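Local atomic coordinates of aminotransferase, class I and II (Erwinia tasmaniensis, PDB entry 5Z0Q), a protein that belongs to the fold-type I aminotransferases and holds pyridoxal-5'-phosphate in a pocket of its large domain. Residues Phe13-Asp18 against Leu297-Ala302; Ala302-Leu307 against Val320-Ser325; Val76-Met81 against Trp87-Glu92. One frame throughout, in Å; residues are numbered along the deposited sequence.

Contact 1: Phe13-Asp18 against Leu297-Ala302; sequences FDQRID and LDYLRA
Tyr299 leaves its helix with CG anti to the backbone N (chi1 -164°), which sends the ring out to the loop 13-18; Asp14 turns CG anti to its own carbonyl carbon, and it is the methylene, not the carboxylate, that lies on that ring. Asp14 CB stands 3.7 Å from the centroid of the Tyr299 ring and 10° off the normal, a CH-pi contact over one face. It is well centred: Asp14 CB is 3.7 Å from Tyr299 CG and still only 4.1 Å from Tyr299 CE2. Gln15 arrives at the edge instead. Its CG lies near the ring plane, 3.5 Å from Tyr299 CE1, and the extended chain beyond crosses the tyrosine at about a right angle; amide and ring planes are 71° apart, which is not a stack. Face and edge are reached by consecutive residues because Asp14 and Gln15 are the two central residues of a type I beta turn from Phe13 to Arg16, whose closing bond, Arg16 N to Phe13 O, is weak at 3.5 Å. Asp14 O comes within 3.6 Å of Tyr299 OH without bonding to it. The hydroxyl is hydrogen-bonded to Arg371 N at the start of helix 371-385, and the Arg371 side chain adds a cation-pi contact to the ring. The phenol is thus fixed at its oxygen while the turn rests on its face and rim. This surface contact sets the N-terminal segment on the long helix 290-313, in the manner of fold-type I aminotransferases, where the N-terminal residues join the small domain.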
loop_
_atom_site.group_PDB
_atom_site.type_symbol
_atom_site.label_atom_id
_atom_site.label_comp_id
_atom_site.label_asym_id
_atom_site.label_seq_id
_atom_site.Cartn_x
_atom_site.Cartn_y
_atom_site.Cartn_z
ATOM N N PHE A 13 -6.719 -26.503 15.440
ATOM C CA PHE A 13 -5.718 -27.554 15.235
ATOM C C PHE A 13 -4.478 -26.906 14.613
ATOM O O PHE A 13 -4.292 -26.902 13.394
ATOM C CB PHE A 13 -6.270 -28.680 14.362
ATOM C CG PHE A 13 -5.387 -29.895 14.302
ATOM C CD1 PHE A 13 -5.449 -30.861 15.294
ATOM C CD2 PHE A 13 -4.505 -30.077 13.249
ATOM C CE1 PHE A 13 -4.642 -31.985 15.240
ATOM C CE2 PHE A 13 -3.696 -31.199 13.189
ATOM C CZ PHE A 13 -3.765 -32.154 14.187
ATOM N N ASP A 14 -3.618 -26.356 15.469
ATOM C CA ASP A 14 -2.393 -25.705 15.021
ATOM C C ASP A 14 -1.315 -26.694 14.594
ATOM O O ASP A 14 -0.246 -26.262 14.149
ATOM C CB ASP A 14 -1.857 -24.789 16.126
ATOM C CG ASP A 14 -2.644 -23.495 16.247
ATOM O OD1 ASP A 14 -2.542 -22.649 15.334
ATOM O OD2 ASP A 14 -3.376 -23.326 17.246
ATOM N N GLN A 15 -1.562 -27.997 14.715
ATOM C CA GLN A 15 -0.621 -29.014 14.261
ATOM C C GLN A 15 -0.757 -29.325 12.777
ATOM O O GLN A 15 -0.102 -30.253 12.291
ATOM C CB GLN A 15 -0.797 -30.298 15.077
ATOM C CG GLN A 15 -0.347 -30.181 16.522
ATOM C CD GLN A 15 -0.496 -31.480 17.288
ATOM O OE1 GLN A 15 -1.171 -32.406 16.838
ATOM N NE2 GLN A 15 0.139 -31.556 18.452
ATOM N N ARG A 16 -1.587 -28.579 12.052
ATOM C CA ARG A 16 -1.763 -28.819 10.628
ATOM C C ARG A 16 -0.531 -28.369 9.853
ATOM O O ARG A 16 0.071 -27.335 10.156
ATOM C CB ARG A 16 -3.007 -28.089 10.117
ATOM C CG ARG A 16 -3.361 -28.359 8.655
ATOM C CD ARG A 16 -3.819 -29.798 8.442
ATOM N NE ARG A 16 -2.696 -30.724 8.317
ATOM C CZ ARG A 16 -2.765 -32.023 8.592
ATOM N NH1 ARG A 16 -1.690 -32.787 8.451
ATOM N NH2 ARG A 16 -3.903 -32.554 9.015
ATOM N N ILE A 17 -0.154 -29.157 8.847
ATOM C CA ILE A 17 0.989 -28.860 7.990
ATOM C C ILE A 17 0.467 -28.529 6.600
ATOM O O ILE A 17 -0.229 -29.342 5.978
ATOM C CB ILE A 17 1.985 -30.030 7.939
ATOM C CG1 ILE A 17 2.687 -30.196 9.289
ATOM C CG2 ILE A 17 3.004 -29.816 6.827
ATOM C CD1 ILE A 17 3.845 -31.174 9.263
ATOM N N ASP A 18 0.800 -27.337 6.114
ATOM C CA ASP A 18 0.430 -26.895 4.779
ATOM C C ASP A 18 1.619 -27.018 3.832
ATOM O O ASP A 18 2.774 -27.112 4.254
ATOM C CB ASP A 18 -0.071 -25.447 4.802
ATOM C CG ASP A 18 -1.175 -25.226 5.817
ATOM O OD1 ASP A 18 -1.364 -26.092 6.697
ATOM O OD2 ASP A 18 -1.859 -24.185 5.733
ATOM N N LEU A 297 -1.484 -18.944 21.509
ATOM C CA LEU A 297 -0.533 -18.630 22.570
ATOM C C LEU A 297 -0.121 -19.884 23.332
ATOM O O LEU A 297 1.064 -20.076 23.626
ATOM C CB LEU A 297 -1.128 -17.595 23.524
ATOM C CG LEU A 297 -1.499 -16.239 22.920
ATOM C CD1 LEU A 297 -2.010 -15.293 23.995
ATOM C CD2 LEU A 297 -0.316 -15.634 22.181
ATOM N N ASP A 298 -1.086 -20.747 23.662
ATOM C CA ASP A 298 -0.755 -21.997 24.338
ATOM C C ASP A 298 0.124 -22.876 23.460
ATOM O O ASP A 298 1.069 -23.509 23.948
ATOM C CB ASP A 298 -2.034 -22.736 24.732
ATOM C CG ASP A 298 -2.918 -21.927 25.663
ATOM O OD1 ASP A 298 -2.386 -21.055 26.383
ATOM O OD2 ASP A 298 -4.144 -22.164 25.676
ATOM N N TYR A 299 -0.168 -22.922 22.160
ATOM C CA TYR A 299 0.642 -23.720 21.246
ATOM C C TYR A 299 2.039 -23.131 21.090
ATOM O O TYR A 299 3.028 -23.870 21.038
ATOM C CB TYR A 299 -0.055 -23.820 19.890
ATOM C CG TYR A 299 0.481 -24.913 18.991
ATOM C CD1 TYR A 299 -0.014 -26.207 19.071
ATOM C CD2 TYR A 299 1.473 -24.647 18.056
ATOM C CE1 TYR A 299 0.466 -27.208 18.250
ATOM C CE2 TYR A 299 1.961 -25.643 17.230
ATOM C CZ TYR A 299 1.452 -26.922 17.332
ATOM O OH TYR A 299 1.930 -27.920 16.515
ATOM N N LEU A 300 2.140 -21.800 21.022
ATOM C CA LEU A 300 3.443 -21.166 20.863
ATOM C C LEU A 300 4.270 -21.245 22.139
ATOM O O LEU A 300 5.500 -21.342 22.070
ATOM C CB LEU A 300 3.276 -19.711 20.427
ATOM C CG LEU A 300 2.852 -19.493 18.972
ATOM C CD1 LEU A 300 2.740 -18.011 18.656
ATOM C CD2 LEU A 300 3.824 -20.175 18.022
ATOM N N ARG A 301 3.626 -21.203 23.309
ATOM C CA ARG A 301 4.374 -21.350 24.553
ATOM C C ARG A 301 4.960 -22.751 24.677
ATOM O O ARG A 301 6.101 -22.914 25.125
ATOM C CB ARG A 301 3.487 -21.031 25.757
ATOM C CG ARG A 301 4.146 -21.357 27.092
ATOM C CD ARG A 301 3.341 -20.856 28.283
ATOM N NE ARG A 301 1.917 -21.156 28.165
ATOM C CZ ARG A 301 0.969 -20.231 28.059
ATOM N NH1 ARG A 301 1.291 -18.944 28.068
ATOM N NH2 ARG A 301 -0.304 -20.590 27.954
ATOM N N ALA A 302 4.198 -23.772 24.278
ATOM C CA ALA A 302 4.728 -25.130 24.285
ATOM C C ALA A 302 5.881 -25.274 23.300
ATOM O O ALA A 302 6.882 -25.937 23.596
ATOM C CB ALA A 302 3.617 -26.130 23.967
#

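Contact 2: Ala302-Leu307 against Val320-Ser325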
loop_
_atom_site.group_PDB
_atom_site.type_symbol
_atom_site.label_atom_id
_atom_site.label_comp_id
_atom_site.label_asym_id
_atom_site.label_seq_id
_atom_site.Cartn_x
_atom_site.Cartn_y
_atom_site.Cartn_z
ATOM N N ALA A 302 4.198 -23.772 24.278
ATOM C CA ALA A 302 4.728 -25.130 24.285
ATOM C C ALA A 302 5.881 -25.274 23.300
ATOM O O ALA A 302 6.882 -25.937 23.596
ATOM C CB ALA A 302 3.617 -26.130 23.967
ATOM N N ASN A 303 5.761 -24.653 22.122
ATOM C CA ASN A 303 6.867 -24.651 21.171
ATOM C C ASN A 303 8.050 -23.856 21.706
ATOM O O ASN A 303 9.208 -24.241 21.505
ATOM C CB ASN A 303 6.407 -24.084 19.827
ATOM C CG ASN A 303 5.605 -25.080 19.013
ATOM O OD1 ASN A 303 5.130 -26.088 19.534
ATOM N ND2 ASN A 303 5.450 -24.800 17.724
ATOM N N ARG A 304 7.779 -22.744 22.393
ATOM C CA ARG A 304 8.855 -21.918 22.931
ATOM C C ARG A 304 9.627 -22.657 24.018
ATOM O O ARG A 304 10.863 -22.637 24.037
ATOM C CB ARG A 304 8.285 -20.610 23.479
ATOM C CG ARG A 304 9.329 -19.689 24.078
ATOM C CD ARG A 304 8.695 -18.703 25.041
ATOM N NE ARG A 304 8.176 -19.364 26.236
ATOM C CZ ARG A 304 7.632 -18.726 27.268
ATOM N NH1 ARG A 304 7.532 -17.404 27.258
ATOM N NH2 ARG A 304 7.189 -19.411 28.312
ATOM N N ASP A 305 8.909 -23.312 24.936
ATOM C CA ASP A 305 9.572 -24.014 26.031
ATOM C C ASP A 305 10.435 -25.161 25.524
ATOM O O ASP A 305 11.479 -25.461 26.114
ATOM C CB ASP A 305 8.534 -24.529 27.029
ATOM C CG ASP A 305 7.799 -23.408 27.737
ATOM O OD1 ASP A 305 8.106 -22.228 27.465
ATOM O OD2 ASP A 305 6.915 -23.706 28.566
ATOM N N MET A 306 10.023 -25.810 24.433
ATOM C CA MET A 306 10.827 -26.890 23.873
ATOM C C MET A 306 12.106 -26.353 23.244
ATOM O O MET A 306 13.190 -26.911 23.455
ATOM C CB MET A 306 10.009 -27.672 22.846
ATOM C CG MET A 306 10.655 -28.968 22.394
ATOM S SD MET A 306 9.716 -29.747 21.069
ATOM C CE MET A 306 8.056 -29.570 21.712
ATOM N N LEU A 307 11.999 -25.271 22.468
ATOM C CA LEU A 307 13.183 -24.674 21.861
ATOM C C LEU A 307 14.132 -24.129 22.919
ATOM O O LEU A 307 15.355 -24.265 22.795
ATOM C CB LEU A 307 12.767 -23.566 20.892
ATOM C CG LEU A 307 13.881 -22.697 20.301
ATOM C CD1 LEU A 307 14.747 -23.492 19.341
ATOM C CD2 LEU A 307 13.296 -21.477 19.610
ATOM N N VAL A 320 17.754 -16.574 25.427
ATOM C CA VAL A 320 16.803 -16.071 26.410
ATOM C C VAL A 320 15.405 -16.517 26.008
ATOM O O VAL A 320 15.007 -16.380 24.845
ATOM C CB VAL A 320 16.892 -14.540 26.513
ATOM C CG1 VAL A 320 15.683 -13.981 27.244
ATOM C CG2 VAL A 320 18.174 -14.136 27.214
ATOM N N THR A 321 14.663 -17.066 26.961
ATOM C CA THR A 321 13.279 -17.439 26.711
ATOM C C THR A 321 12.473 -16.190 26.372
ATOM O O THR A 321 12.343 -15.296 27.222
ATOM C CB THR A 321 12.679 -18.143 27.924
ATOM O OG1 THR A 321 13.397 -19.358 28.177
ATOM C CG2 THR A 321 11.214 -18.468 27.678
ATOM N N PRO A 322 11.930 -16.079 25.159
ATOM C CA PRO A 322 11.229 -14.846 24.779
ATOM C C PRO A 322 9.920 -14.702 25.540
ATOM O O PRO A 322 9.091 -15.615 25.561
ATOM C CB PRO A 322 10.990 -15.024 23.275
ATOM C CG PRO A 322 10.960 -16.506 23.077
ATOM C CD PRO A 322 11.935 -17.076 24.074
ATOM N N GLU A 323 9.741 -13.544 26.174
ATOM C CA GLU A 323 8.476 -13.249 26.830
ATOM C C GLU A 323 7.345 -13.017 25.837
ATOM O O GLU A 323 6.179 -13.004 26.245
ATOM C CB GLU A 323 8.636 -12.030 27.742
ATOM C CG GLU A 323 9.605 -12.249 28.896
ATOM C CD GLU A 323 9.769 -11.019 29.771
ATOM O OE1 GLU A 323 9.693 -9.889 29.243
ATOM O OE2 GLU A 323 9.969 -11.185 30.994
ATOM N N ALA A 324 7.658 -12.848 24.553
ATOM C CA ALA A 324 6.649 -12.627 23.524
ATOM C C ALA A 324 6.994 -13.461 22.300
ATOM O O ALA A 324 8.074 -13.303 21.721
ATOM C CB ALA A 324 6.550 -11.145 23.153
ATOM N N SER A 325 6.074 -14.342 21.916
ATOM C CA SER A 325 6.217 -15.164 20.724
ATOM C C SER A 325 6.361 -14.282 19.481
ATOM O O SER A 325 5.951 -13.118 19.468
ATOM C CB SER A 325 5.010 -16.096 20.605
ATOM O OG SER A 325 5.280 -17.346 21.215
#
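Helix 302-307 and the loop 320-325 come nearest at Arg304 and Thr321, their CA atoms 7.3 Å apart, a gap bridged by the arginine side chain. The loop joins strands 318-319 and 329-331 of the small-domain sheet of this fold-type I aminotransferase, and the helix is part of the long helix 290-313 that leads into it. Arg304 starts out extended and then bends at chi3 (68°), which brings the guanidinium to Thr321 and the Pro322 carbonyl. Its aliphatic part lies alongside Pro322, the two side chains running in opposite directions, with Arg304 CG 3.7 Å from Pro322 CD. Thr321 comes crosswise over one guanidinium face: its methyl CG2 is 3.4 Å above the plane of the Arg304 group, shifted toward the rim on the NE side. Past this methyl, Arg304 NH1 donates to Pro322 O at 2.9 Å, fairly straight at the hydrogen (154°) but with the donor tilted out of the carbonyl plane. A long, weak ion pair with Glu213 also reaches NH1. Glu323 starts out away from the helix, and its carboxylate is held by Arg150, Arg183 and the backbone N of Val181. The Pro322 side chain is about 12 Å from the pyridoxal-5'-phosphate. Within the helix the buried arginine charge is probably balanced by the next residue, which it grips side-on: Arg304 NE and NH2 both donate to Asp305 OD1, each at 3.1 Å, with that oxygen lying in the guanidinium plane.

Contact 3: Val76-Met81 against Trp87-Glu92; sequences VAIERM and WKIQPE
Met81 and Ile78, one helical turn apart, meet Ile89 from two directions, and the buried part of the contact gathers round this residue. Met81 CB touches Ile89 CG1 at 3.8 Å, while Ile78 CG1 lies 3.9 Å from Ile89 CB, the branched side chains crossing at a slant. The tip of the same isoleucine, Ile78 CD1, lies 3.5 Å from Ile89 O. Ile89 points toward the helix, and its own CD1 lies over the centre of the Trp87 indole, making one continuous apolar layer of ring, isoleucine and helix face. Beyond CB the methionine bends at chi2 (-44°) and again at chi3, leading its end away from the loop; the side chain also touches Met236 of strand 232-236. Trp87 is further from the helix side chains, Met81 CB to Trp87 CE3 being 4.3 Å, but its backbone is tied to the last turn of helix 71-83 by a weak bond from Trp87 N to Met81 O, 2.9 Å long and bent to 125° at the hydrogen. This is a helix-loop-strand connection: the chain doubles back from helix 71-83 and runs beside it before entering strand 94-97 at the edge of the large-domain sheet. Trp87 and Ile89 also rest on Val253 in the neighbouring strand 250-253, so helix and loop residues alike pack on the sheet. Toward solvent the contact thins out to a single side-chain pair: Ile78, extended to its tip, crosses exposed Pro91 at about a right angle and meets it through one methyl, Ile78 CD1, 3.8 Å from Pro91 CG.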
loop_
_atom_site.group_PDB
_atom_site.type_symbol
_atom_site.label_atom_id
_atom_site.label_comp_id
_atom_site.label_asym_id
_atom_site.label_seq_id
_atom_site.Cartn_x
_atom_site.Cartn_y
_atom_site.Cartn_z
ATOM N N VAL A 76 -13.441 -1.557 16.798
ATOM C CA VAL A 76 -12.909 -2.717 17.507
ATOM C C VAL A 76 -11.504 -2.438 18.025
ATOM O O VAL A 76 -11.085 -3.009 19.039
ATOM C CB VAL A 76 -12.951 -3.965 16.604
ATOM C CG1 VAL A 76 -12.000 -3.818 15.426
ATOM C CG2 VAL A 76 -12.625 -5.210 17.407
ATOM N N ALA A 77 -10.756 -1.556 17.356
ATOM C CA ALA A 77 -9.430 -1.200 17.849
ATOM C C ALA A 77 -9.522 -0.397 19.139
ATOM O O ALA A 77 -8.733 -0.611 20.067
ATOM C CB ALA A 77 -8.659 -0.421 16.783
ATOM N N ILE A 78 -10.482 0.524 19.221
ATOM C CA ILE A 78 -10.652 1.321 20.433
ATOM C C ILE A 78 -11.088 0.437 21.596
ATOM O O ILE A 78 -10.561 0.542 22.710
ATOM C CB ILE A 78 -11.649 2.467 20.185
ATOM C CG1 ILE A 78 -11.046 3.499 19.228
ATOM C CG2 ILE A 78 -12.054 3.122 21.494
ATOM C CD1 ILE A 78 -11.979 4.640 18.896
ATOM N N GLU A 79 -12.056 -0.453 21.354
ATOM C CA GLU A 79 -12.501 -1.364 22.404
ATOM C C GLU A 79 -11.379 -2.287 22.856
ATOM O O GLU A 79 -11.311 -2.651 24.036
ATOM C CB GLU A 79 -13.696 -2.186 21.919
ATOM C CG GLU A 79 -14.995 -1.404 21.809
ATOM C CD GLU A 79 -16.147 -2.257 21.309
ATOM O OE1 GLU A 79 -15.890 -3.373 20.809
ATOM O OE2 GLU A 79 -17.310 -1.813 21.417
ATOM N N ARG A 80 -10.487 -2.671 21.942
ATOM C CA ARG A 80 -9.405 -3.579 22.306
ATOM C C ARG A 80 -8.352 -2.876 23.155
ATOM O O ARG A 80 -7.848 -3.452 24.126
ATOM C CB ARG A 80 -8.774 -4.172 21.048
ATOM C CG ARG A 80 -7.739 -5.247 21.327
ATOM C CD ARG A 80 -7.227 -5.872 20.039
ATOM N NE ARG A 80 -6.358 -7.014 20.304
ATOM C CZ ARG A 80 -6.797 -8.249 20.524
ATOM N NH1 ARG A 80 -8.098 -8.507 20.510
ATOM N NH2 ARG A 80 -5.934 -9.227 20.761
ATOM N N MET A 81 -8.011 -1.632 22.812
ATOM C CA MET A 81 -6.977 -0.922 23.559
ATOM C C MET A 81 -7.448 -0.539 24.955
ATOM O O MET A 81 -6.622 -0.368 25.860
ATOM C CB MET A 81 -6.529 0.321 22.792
ATOM C CG MET A 81 -5.976 0.011 21.416
ATOM S SD MET A 81 -4.860 -1.402 21.448
ATOM C CE MET A 81 -5.212 -2.152 19.859
ATOM N N TRP A 87 -6.390 1.563 27.951
ATOM C CA TRP A 87 -5.994 2.752 27.201
ATOM C C TRP A 87 -7.174 3.178 26.340
ATOM O O TRP A 87 -7.469 2.530 25.330
ATOM C CB TRP A 87 -4.762 2.466 26.344
ATOM C CG TRP A 87 -4.179 3.677 25.689
ATOM C CD1 TRP A 87 -4.218 4.961 26.151
ATOM C CD2 TRP A 87 -3.474 3.721 24.442
ATOM N NE1 TRP A 87 -3.578 5.800 25.273
ATOM C CE2 TRP A 87 -3.112 5.063 24.215
ATOM C CE3 TRP A 87 -3.115 2.756 23.497
ATOM C CZ2 TRP A 87 -2.409 5.465 23.080
ATOM C CZ3 TRP A 87 -2.414 3.156 22.372
ATOM C CH2 TRP A 87 -2.068 4.499 22.174
ATOM N N LYS A 88 -7.846 4.258 26.734
ATOM C CA LYS A 88 -8.974 4.762 25.962
ATOM C C LYS A 88 -8.466 5.604 24.797
ATOM O O LYS A 88 -7.620 6.486 24.975
ATOM C CB LYS A 88 -9.919 5.573 26.851
ATOM C CG LYS A 88 -9.274 6.724 27.606
ATOM C CD LYS A 88 -10.270 7.376 28.554
ATOM C CE LYS A 88 -9.727 8.673 29.132
ATOM N NZ LYS A 88 -9.526 9.702 28.075
ATOM N N ILE A 89 -8.977 5.319 23.601
ATOM C CA ILE A 89 -8.502 5.922 22.362
ATOM C C ILE A 89 -9.591 6.827 21.805
ATOM O O ILE A 89 -10.755 6.420 21.707
ATOM C CB ILE A 89 -8.109 4.848 21.332
ATOM C CG1 ILE A 89 -6.924 4.029 21.839
ATOM C CG2 ILE A 89 -7.774 5.483 19.991
ATOM C CD1 ILE A 89 -5.663 4.835 21.971
ATOM N N GLN A 90 -9.214 8.052 21.442
ATOM C CA GLN A 90 -10.132 8.905 20.701
ATOM C C GLN A 90 -10.117 8.521 19.223
ATOM O O GLN A 90 -9.053 8.234 18.668
ATOM C CB GLN A 90 -9.755 10.375 20.864
ATOM C CG GLN A 90 -10.737 11.163 21.714
ATOM C CD GLN A 90 -11.086 10.449 23.005
ATOM O OE1 GLN A 90 -10.244 10.291 23.890
ATOM N NE2 GLN A 90 -12.333 10.005 23.116
ATOM N N PRO A 91 -11.281 8.501 18.568
ATOM C CA PRO A 91 -11.325 8.014 17.177
ATOM C C PRO A 91 -10.459 8.810 16.214
ATOM O O PRO A 91 -9.855 8.221 15.310
ATOM C CB PRO A 91 -12.816 8.119 16.823
ATOM C CG PRO A 91 -13.519 8.050 18.139
ATOM C CD PRO A 91 -12.625 8.771 19.104
ATOM N N GLU A 92 -10.370 10.132 16.381
ATOM C CA GLU A 92 -9.588 10.934 15.446
ATOM C C GLU A 92 -8.085 10.745 15.615
ATOM O O GLU A 92 -7.320 11.273 14.801
ATOM C CB GLU A 92 -9.943 12.418 15.584
ATOM C CG GLU A 92 -9.537 13.061 16.901
ATOM C CD GLU A 92 -10.586 12.900 17.984
ATOM O OE1 GLU A 92 -11.523 12.095 17.797
ATOM O OE2 GLU A 92 -10.476 13.585 19.023
#

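In the fold
From the N terminus, residues 13-18 meet 297-302, so contact 1 closes a loop of 278 intervening residues, sheet strands of the large domain among them. Contact 3 falls within that loop: it closes a short local return between helix 71-83 and the approach to strand 94-97, its centre about 30 Å from that of contact 1. Contact 2 follows contact 1 in series, sharing Ala302, and closes the turn from helix 290-313 back along strand 318-319. The two meet directly, Leu300 packing against Ser325. Helix 290-313 thus carries the N-terminal segment and the small-domain loop, whereas contact 3 belongs to the large domain.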